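Local coordinates for protein multi-copper Oxidase CueO (Ochrobactrum, PDB 6EVG) that oxidises phenolic and lignin-related substrates as a laccase-like multicopper oxidase, probably passing the electrons through its copper centres to molecular oxygen, at residues Pro22-Pro27 and Asn206-Pro211. Residues are numbered along the deposited sequence; the frame is centred on the assembly and turned at random.
Sequences PLPLPP and NGIVSP
The carboxamide of N206 makes the one hydrogen bond between 22-27 and 206-211, sending ND2 to the backbone O of P24 at 2.9 Å. The donor meets that carbonyl almost end-on, with a C=O...N angle of 168°, and the oxygen lies slightly off the amide plane. With CG beside its own backbone N (chi1 -64°), the N206 side chain extends toward the proline-rich segment. Its amide is gripped from both ends, since ND2 also donates to P172 O and OD1 accepts from V174 N, which fixes its rotation and satisfies a buried polar group. An alanine here would probably leave P24 O, P172 O and V174 N without their amide partner, removing one polar tie between the N-terminal segment and strand 170-178.

Apolar contacts flank the bond. L23, its CG anti to the backbone N (chi1 180°), drops CD1 between the two partners: 3.7 Å from P211 CG and 3.8 Å from N206 ND2. P211 CB also lies 3.7 Å from L23 CA, so this proline packs against backbone as well as side chain. The P24 ring reaches over I208, where CG of P24 and CG1 of I208 are only 3.3 Å apart, tighter than usual for two carbons. The same P24 CG lies 3.4 Å from N206 O. On the amide face opposite L23 CD1, P26 CD approaches N206 ND2 at 4.0 Å.

The contact lays the extended start of the modelled chain, leading into strand 28-29, across the turn and edge strand 208-209. L23 packs on I171, L173 and V205 of strands 170-178 and 202-205 and shares backbone hydrogen bonding with E212. P27 bonds through its backbone to L67 of strand 67-71, so the segment bridges the first two domains, probably cupredoxin-like as in related multicopper oxidases.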
loop_
_atom_site.group_PDB
_atom_site.type_symbol
_atom_site.label_atom_id
_atom_site.label_comp_id
_atom_site.label_asym_id
_atom_site.label_seq_id
_atom_site.Cartn_x
_atom_site.Cartn_y
_atom_site.Cartn_z
ATOM N N PRO A 22 9.429 -0.825 -22.211
ATOM C CA PRO A 22 9.079 -2.048 -21.489
ATOM C C PRO A 22 8.801 -1.825 -20.010
ATOM O O PRO A 22 9.489 -1.068 -19.365
ATOM C CB PRO A 22 10.279 -2.979 -21.635
ATOM C CG PRO A 22 11.164 -2.326 -22.582
ATOM C CD PRO A 22 10.758 -0.916 -22.856
ATOM N N LEU A 23 7.856 -2.549 -19.447
ATOM C CA LEU A 23 7.561 -2.458 -18.011
ATOM C C LEU A 23 8.794 -2.964 -17.225
ATOM O O LEU A 23 9.164 -4.109 -17.335
ATOM C CB LEU A 23 6.385 -3.326 -17.703
ATOM C CG LEU A 23 5.958 -3.332 -16.223
ATOM C CD1 LEU A 23 5.278 -2.058 -15.826
ATOM C CD2 LEU A 23 5.111 -4.564 -15.881
ATOM N N PRO A 24 9.362 -2.122 -16.351
ATOM C CA PRO A 24 10.412 -2.570 -15.442
ATOM C C PRO A 24 9.870 -3.500 -14.379
ATOM O O PRO A 24 8.745 -3.329 -13.942
ATOM C CB PRO A 24 10.871 -1.260 -14.801
ATOM C CG PRO A 24 10.334 -0.169 -15.481
ATOM C CD PRO A 24 9.140 -0.682 -16.209
ATOM N N LEU A 25 10.689 -4.452 -13.978
ATOM C CA LEU A 25 10.334 -5.386 -12.926
ATOM C C LEU A 25 11.199 -5.146 -11.701
ATOM O O LEU A 25 12.411 -5.037 -11.813
ATOM C CB LEU A 25 10.570 -6.820 -13.437
ATOM C CG LEU A 25 9.611 -7.488 -14.325
ATOM C CD1 LEU A 25 10.294 -8.729 -14.832
ATOM C CD2 LEU A 25 8.422 -7.877 -13.439
ATOM N N PRO A 26 10.596 -5.019 -10.539
ATOM C CA PRO A 26 11.436 -4.933 -9.308
ATOM C C PRO A 26 12.339 -6.162 -9.245
ATOM O O PRO A 26 11.846 -7.292 -9.438
ATOM C CB PRO A 26 10.397 -4.911 -8.177
ATOM C CG PRO A 26 9.181 -4.327 -8.837
ATOM C CD PRO A 26 9.175 -4.948 -10.213
ATOM N N PRO A 27 13.623 -6.010 -8.931
ATOM C CA PRO A 27 14.443 -7.195 -8.836
ATOM C C PRO A 27 13.984 -8.093 -7.679
ATOM O O PRO A 27 13.625 -7.606 -6.614
ATOM C CB PRO A 27 15.829 -6.605 -8.564
ATOM C CG PRO A 27 15.732 -5.230 -8.495
ATOM C CD PRO A 27 14.366 -4.755 -8.761
ATOM N N ASN A 206 5.363 1.116 -12.130
ATOM C CA ASN A 206 6.738 0.678 -11.878
ATOM C C ASN A 206 7.750 1.714 -12.320
ATOM O O ASN A 206 8.829 1.387 -12.800
ATOM C CB ASN A 206 7.027 -0.718 -12.474
ATOM C CG ASN A 206 6.193 -1.802 -11.834
ATOM O OD1 ASN A 206 5.438 -1.552 -10.879
ATOM N ND2 ASN A 206 6.325 -3.037 -12.343
ATOM N N GLY A 207 7.432 2.985 -12.050
ATOM C CA GLY A 207 8.355 4.060 -12.287
ATOM C C GLY A 207 8.421 4.646 -13.664
ATOM O O GLY A 207 9.258 5.551 -13.895
ATOM N N ILE A 208 7.621 4.285 -14.618
ATOM C CA ILE A 208 7.653 4.715 -16.047
ATOM C C ILE A 208 6.251 5.104 -16.502
ATOM O O ILE A 208 5.243 4.487 -16.119
ATOM C CB ILE A 208 8.092 3.386 -17.018
ATOM C CG1 ILE A 208 9.420 2.836 -16.566
ATOM C CG2 ILE A 208 7.977 3.685 -18.469
ATOM C CD1 ILE A 208 10.451 3.830 -16.639
ATOM N N VAL A 209 6.265 6.163 -17.333
ATOM C CA VAL A 209 5.037 6.611 -18.006
ATOM C C VAL A 209 4.733 5.614 -19.151
ATOM O O VAL A 209 5.540 5.375 -20.030
ATOM C CB VAL A 209 5.185 8.016 -18.531
ATOM C CG1 VAL A 209 3.878 8.446 -19.278
ATOM C CG2 VAL A 209 5.455 9.018 -17.447
ATOM N N SER A 210 3.513 5.121 -19.121
ATOM C CA SER A 210 2.950 4.309 -20.210
ATOM C C SER A 210 3.829 3.156 -20.662
ATOM O O SER A 210 4.124 3.007 -21.840
ATOM C CB SER A 210 2.530 5.244 -21.330
ATOM O OG SER A 210 1.440 6.076 -20.818
ATOM N N PRO A 211 4.204 2.244 -19.752
ATOM C CA PRO A 211 4.973 1.092 -20.171
ATOM C C PRO A 211 4.120 0.050 -20.892
ATOM O O PRO A 211 2.875 0.119 -20.860
ATOM C CB PRO A 211 5.474 0.509 -18.847
ATOM C CG PRO A 211 4.384 0.875 -17.859
ATOM C CD PRO A 211 3.890 2.226 -18.315
#